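Local atomic coordinates of E1 (Kluyveromyces marxianus, PDB entry 3VX6), a protein that forms the N-terminal domain of Atg7, the E1-like enzyme that activates ATG8 and ATG12 for conjugation in autophagy and cytoplasm-to-vacuole transport. Residues A213-K216 with N217-V221; L108-R111 with G112-N115; T189-N192 with L193-C196. All coordinates share one frame; numbering follows the deposited sequence.

Interaction 1: residues A213-K216 with N217-V221; sequences AVTK and NILTV
Residues 213-221 lead into and form the early part of helix 215-225, where Leu219 N bonds to Thr215 O at 3.0 Å, almost straight. Thr220 N reaches Lys216 O at 2.7 Å. Before these, Asn217 N makes a weak bond to Val214 O. Lys216 O is gripped twice by one residue, a classic use of threonine within a helix. With OG1 of Thr220 lying beside its own backbone N (chi1 -63°), the hydroxyl points back down the helix and donates to Lys216 O at 2.8 Å, arriving above the carbonyl plane. One turn earlier, the side chains of Val214 and Asn217 cross at about a right angle, and methyl CG2 of Val214 lies 3.4 Å from ND2 of Asn217. That amide is satisfied from outside: ND2 donates to the carbonyls of Ile120 and Pro143, and OD1 accepts from Phe145 N, which fixes its rotation in a buried place. The helix is the crossover of a beta-alpha-beta unit. Ile218 and Thr215 lie against Phe201 of strand 198-202 and Ile233 of strand 231-236, while Leu219 also reaches Tyr152 of strand 151-159.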
# COMPACT_ATOMS: atom_id res chain seq x y z
N ALA A 213 0.20 7.93 -0.34
CA ALA A 213 1.43 7.94 -1.11
C ALA A 213 1.45 6.80 -2.12
O ALA A 213 2.26 6.78 -3.05
CB ALA A 213 2.64 7.83 -0.16
N VAL A 214 0.55 5.85 -1.95
CA VAL A 214 0.49 4.68 -2.83
C VAL A 214 -0.06 5.03 -4.23
O VAL A 214 0.06 4.25 -5.17
CB VAL A 214 -0.35 3.57 -2.17
CG1 VAL A 214 -1.81 3.72 -2.54
CG2 VAL A 214 0.22 2.22 -2.54
N THR A 215 -0.65 6.21 -4.34
CA THR A 215 -1.17 6.69 -5.62
C THR A 215 -0.06 6.84 -6.67
O THR A 215 -0.31 6.77 -7.89
CB THR A 215 -1.84 8.07 -5.46
OG1 THR A 215 -2.81 8.03 -4.40
CG2 THR A 215 -2.54 8.48 -6.75
N LYS A 216 1.16 7.08 -6.20
CA LYS A 216 2.29 7.24 -7.07
C LYS A 216 2.51 6.01 -7.89
O LYS A 216 2.93 6.07 -9.04
CB LYS A 216 3.53 7.52 -6.25
CG LYS A 216 3.59 8.91 -5.63
CD LYS A 216 4.89 9.09 -4.82
CE LYS A 216 4.95 10.48 -4.22
NZ LYS A 216 5.70 10.31 -2.93
N ASN A 217 2.28 4.88 -7.23
CA ASN A 217 2.38 3.58 -7.86
C ASN A 217 1.47 3.61 -9.10
O ASN A 217 1.94 3.46 -10.23
CB ASN A 217 1.90 2.51 -6.88
CG ASN A 217 2.69 2.51 -5.58
OD1 ASN A 217 3.37 3.49 -5.26
ND2 ASN A 217 2.60 1.42 -4.83
N ILE A 218 0.18 3.85 -8.89
CA ILE A 218 -0.77 3.90 -9.99
C ILE A 218 -0.23 4.80 -11.10
O ILE A 218 -0.08 4.37 -12.25
CB ILE A 218 -2.15 4.42 -9.52
CG1 ILE A 218 -2.70 3.50 -8.41
CG2 ILE A 218 -3.10 4.52 -10.71
CD1 ILE A 218 -3.93 4.03 -7.70
N LEU A 219 0.08 6.04 -10.74
CA LEU A 219 0.62 6.98 -11.71
C LEU A 219 1.83 6.44 -12.44
O LEU A 219 1.87 6.40 -13.66
CB LEU A 219 0.99 8.28 -11.02
CG LEU A 219 -0.25 9.00 -10.52
CD1 LEU A 219 0.13 10.11 -9.56
CD2 LEU A 219 -1.01 9.53 -11.72
N THR A 220 2.83 6.01 -11.69
CA THR A 220 4.03 5.50 -12.30
C THR A 220 3.74 4.35 -13.27
O THR A 220 4.27 4.29 -14.38
CB THR A 220 5.02 5.04 -11.21
OG1 THR A 220 5.40 6.18 -10.42
CG2 THR A 220 6.26 4.42 -11.82
N VAL A 221 2.89 3.42 -12.87
CA VAL A 221 2.61 2.31 -13.75
C VAL A 221 1.78 2.72 -14.95
O VAL A 221 2.14 2.48 -16.10
CB VAL A 221 1.91 1.19 -13.01
CG1 VAL A 221 1.56 0.09 -13.98
CG2 VAL A 221 2.81 0.67 -11.89

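Interaction 2: residues L108-R111 with G112-N115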
# COMPACT_ATOMS: atom_id res chain seq x y z
N LEU A 108 6.65 -3.96 -7.54
CA LEU A 108 5.28 -3.50 -7.65
C LEU A 108 5.14 -2.83 -9.01
O LEU A 108 4.13 -3.00 -9.69
CB LEU A 108 4.96 -2.54 -6.50
CG LEU A 108 5.06 -3.19 -5.12
CD1 LEU A 108 5.06 -2.13 -4.05
CD2 LEU A 108 3.93 -4.16 -4.91
N LEU A 109 6.16 -2.08 -9.42
CA LEU A 109 6.17 -1.41 -10.71
C LEU A 109 5.90 -2.43 -11.82
O LEU A 109 4.98 -2.28 -12.62
CB LEU A 109 7.52 -0.76 -10.94
CG LEU A 109 7.86 -0.35 -12.36
CD1 LEU A 109 6.83 0.63 -12.87
CD2 LEU A 109 9.24 0.27 -12.39
N GLN A 110 6.73 -3.47 -11.85
CA GLN A 110 6.61 -4.54 -12.83
C GLN A 110 5.18 -5.08 -12.82
O GLN A 110 4.48 -5.02 -13.83
CB GLN A 110 7.59 -5.67 -12.49
CG GLN A 110 7.63 -6.80 -13.52
CD GLN A 110 8.00 -6.30 -14.91
OE1 GLN A 110 9.17 -6.03 -15.19
NE2 GLN A 110 7.00 -6.14 -15.77
N ARG A 111 4.74 -5.57 -11.66
CA ARG A 111 3.40 -6.13 -11.53
C ARG A 111 2.28 -5.23 -12.01
O ARG A 111 1.32 -5.70 -12.60
CB ARG A 111 3.15 -6.56 -10.08
CG ARG A 111 4.02 -7.72 -9.68
CD ARG A 111 3.71 -8.33 -8.33
NE ARG A 111 4.38 -9.63 -8.23
CZ ARG A 111 3.97 -10.73 -8.88
NH1 ARG A 111 2.90 -10.68 -9.66
NH2 ARG A 111 4.66 -11.86 -8.78
N GLY A 112 2.40 -3.93 -11.79
CA GLY A 112 1.36 -3.01 -12.22
C GLY A 112 1.27 -2.82 -13.72
O GLY A 112 0.18 -2.70 -14.28
N LEU A 113 2.42 -2.79 -14.38
CA LEU A 113 2.43 -2.60 -15.82
C LEU A 113 2.32 -3.89 -16.62
O LEU A 113 2.30 -3.88 -17.85
CB LEU A 113 3.66 -1.78 -16.25
CG LEU A 113 5.06 -2.19 -15.82
CD1 LEU A 113 5.52 -3.37 -16.67
CD2 LEU A 113 6.03 -1.02 -16.00
N GLU A 114 2.23 -5.02 -15.93
CA GLU A 114 2.09 -6.28 -16.65
C GLU A 114 0.86 -7.07 -16.23
O GLU A 114 0.46 -8.00 -16.92
CB GLU A 114 3.35 -7.16 -16.50
CG GLU A 114 3.70 -7.57 -15.08
CD GLU A 114 4.81 -8.63 -15.00
OE1 GLU A 114 5.79 -8.54 -15.78
OE2 GLU A 114 4.72 -9.53 -14.14
N ASN A 115 0.23 -6.70 -15.11
CA ASN A 115 -0.94 -7.44 -14.64
C ASN A 115 -2.16 -6.60 -14.32
O ASN A 115 -3.10 -6.52 -15.11
CB ASN A 115 -0.57 -8.27 -13.40
CG ASN A 115 0.71 -9.08 -13.59
OD1 ASN A 115 0.90 -9.73 -14.62
ND2 ASN A 115 1.58 -9.05 -12.59
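The side chain of Leu113 touches Leu109 and Gln110 of the preceding turn, and it is a convenient one to trace outward. Its CB keeps 3.9 Å from Leu109 O. With CG set between the backbone N and the carbonyl carbon (chi1 53°), the branch folds over the preceding turn, bringing CG beside the carbonyl oxygens of both Leu109 and Gln110. There the two methyls part company. CD2 turns to the apolar side and packs on CD1 of Leu109 at 3.6 Å, the two side chains crossing at a slant; CD1 goes the other way, to within 3.3 Å of NE2 in Gln110. The backbone beneath still carries helical bonds: Gly112 N to Leu108 O, and Leu113 N to Leu109 O at 3.1 Å, with a second, weak bond from Leu113 N to Gln110 O.

On the outer, exposed side, Gln110 bends at chi2 so that its amide comes over to Glu114. NE2 of Gln110 lies 2.7 Å from OE1 of Glu114, and the amide and carboxylate planes are turned 47° apart. Arg111 and Asn115 form the remaining pair. Asn115 N closes a bond to Arg111 O at 2.9 Å, and the asparagine amide stands near the guanidinium, ND2 being 3.6 Å from NH1 of Arg111. Their shared partner is Glu119, whose OE2 makes a salt bridge with that NH1 and accepts from ND2; one carboxylate thus draws both donors to itself and probably offsets the arginine's charge.

In the fold, Leu108 is buried against Ser122 and Phe145, and Leu109 adds loop contacts to Phe145 and Leu257. Leu109 and Leu113 both meet helix 215-225, Leu109 on Thr220 and Val221, Leu113 on Val221 and Leu225.

Interaction 3: residues T189-N192 with L193-C196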
# COMPACT_ATOMS: atom_id res chain seq x y z
N THR A 189 -6.28 -3.59 -15.88
CA THR A 189 -5.30 -4.34 -16.64
C THR A 189 -4.53 -3.43 -17.61
O THR A 189 -4.92 -2.28 -17.85
CB THR A 189 -6.01 -5.51 -17.35
OG1 THR A 189 -7.06 -5.01 -18.19
CG2 THR A 189 -6.62 -6.42 -16.32
N PRO A 190 -3.42 -3.92 -18.18
CA PRO A 190 -2.69 -3.05 -19.10
C PRO A 190 -3.48 -2.58 -20.32
O PRO A 190 -3.59 -1.36 -20.54
CB PRO A 190 -1.47 -3.89 -19.48
CG PRO A 190 -1.22 -4.69 -18.23
CD PRO A 190 -2.63 -5.12 -17.85
N ASP A 191 -4.01 -3.50 -21.11
CA ASP A 191 -4.76 -3.10 -22.30
C ASP A 191 -5.96 -2.22 -21.94
O ASP A 191 -6.35 -1.35 -22.72
CB ASP A 191 -5.20 -4.31 -23.11
CG ASP A 191 -4.03 -5.02 -23.77
OD1 ASP A 191 -3.01 -4.37 -24.10
OD2 ASP A 191 -4.13 -6.24 -23.99
N ASN A 192 -6.55 -2.46 -20.77
CA ASN A 192 -7.67 -1.65 -20.31
C ASN A 192 -7.14 -0.30 -19.93
O ASN A 192 -7.77 0.73 -20.20
CB ASN A 192 -8.33 -2.28 -19.10
CG ASN A 192 -9.33 -3.33 -19.48
OD1 ASN A 192 -9.56 -3.57 -20.66
ND2 ASN A 192 -9.94 -3.95 -18.48
N LEU A 193 -5.97 -0.29 -19.30
CA LEU A 193 -5.36 0.97 -18.87
C LEU A 193 -4.95 1.80 -20.06
O LEU A 193 -4.95 3.03 -19.98
CB LEU A 193 -4.17 0.71 -17.95
CG LEU A 193 -4.62 0.21 -16.57
CD1 LEU A 193 -3.46 -0.40 -15.82
CD2 LEU A 193 -5.24 1.36 -15.80
N LYS A 194 -4.61 1.15 -21.17
CA LYS A 194 -4.21 1.88 -22.37
C LYS A 194 -5.39 2.60 -23.02
O LYS A 194 -5.19 3.58 -23.74
CB LYS A 194 -3.59 0.93 -23.39
CG LYS A 194 -2.22 0.45 -22.98
CD LYS A 194 -1.64 -0.52 -23.98
CE LYS A 194 -0.23 -0.93 -23.57
NZ LYS A 194 0.33 -2.00 -24.46
N VAL A 195 -6.61 2.12 -22.75
CA VAL A 195 -7.81 2.72 -23.33
C VAL A 195 -8.84 3.24 -22.32
O VAL A 195 -9.81 3.89 -22.71
CB VAL A 195 -8.55 1.71 -24.26
CG1 VAL A 195 -7.55 1.03 -25.19
CG2 VAL A 195 -9.29 0.66 -23.43
N CYS A 196 -8.64 2.97 -21.04
CA CYS A 196 -9.60 3.43 -20.04
C CYS A 196 -9.60 4.95 -19.92
O CYS A 196 -8.59 5.60 -20.21
CB CYS A 196 -9.29 2.82 -18.68
SG CYS A 196 -7.80 3.49 -17.93
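A short helix with Thr189 at its N-cap, residues 190-195, joins strand 184-186 to strand 198-202 of one mixed sheet, and Thr189-Asn192 meets Leu193-Cys196 along its length. Pro190 takes the first helical position, where its nitrogen needs no partner in the helix, and Pro190 O accepts from Lys194 N at 2.8 Å, close to the line of the C=O bond. Lys194 CG then runs past Pro190 O at 3.3 Å. Fully extended beyond CG, the lysine lies side by side with Asp191 and points the same way, yet Lys194 NZ stays 4.1 Å from OD1 of Asp191, and their opposite charges probably attract across a gap too wide for a salt bridge. Asn192 is engaged outside the two segments, ND2 donating to Lys187 O, with Cys179 and Ile181 of strand 177-181 alongside. Leu193 is buried, packing on Leu225 of helix 215-225, while its carbonyl takes a bond from Trp222 NE1. An alanine at Leu193, without CG and the two methyls, would probably leave a gap against Leu225 and let the short helix settle less firmly on helix 215-225. Further on, Val195 N bonds to Asn192 O at 3.1 Å, three residues back, from a position 67° out of the carbonyl plane.

The three contacts are successive worked cases of local packing within helices, and along the chain each closes before the next opens, in the order interaction 2, interaction 3, interaction 1. In space, interactions 1 and 2 have centres about 11 Å apart and touch: Thr220 CG2 lies 4.0 Å from Leu109 CD1, and Val221 CG2 is 3.7 Å from Leu109 O. Interaction 2 meets interaction 3 at its other end, where Leu113 O is 3.6 Å from Pro190 CG and Asn115 O is 3.7 Å from Thr189 CG2; these centres are about 13 Å apart. The nearest atoms of interactions 1 and 3 are about 5 Å apart, but later residues of helix 215-225, Trp222 and Leu225, bridge them.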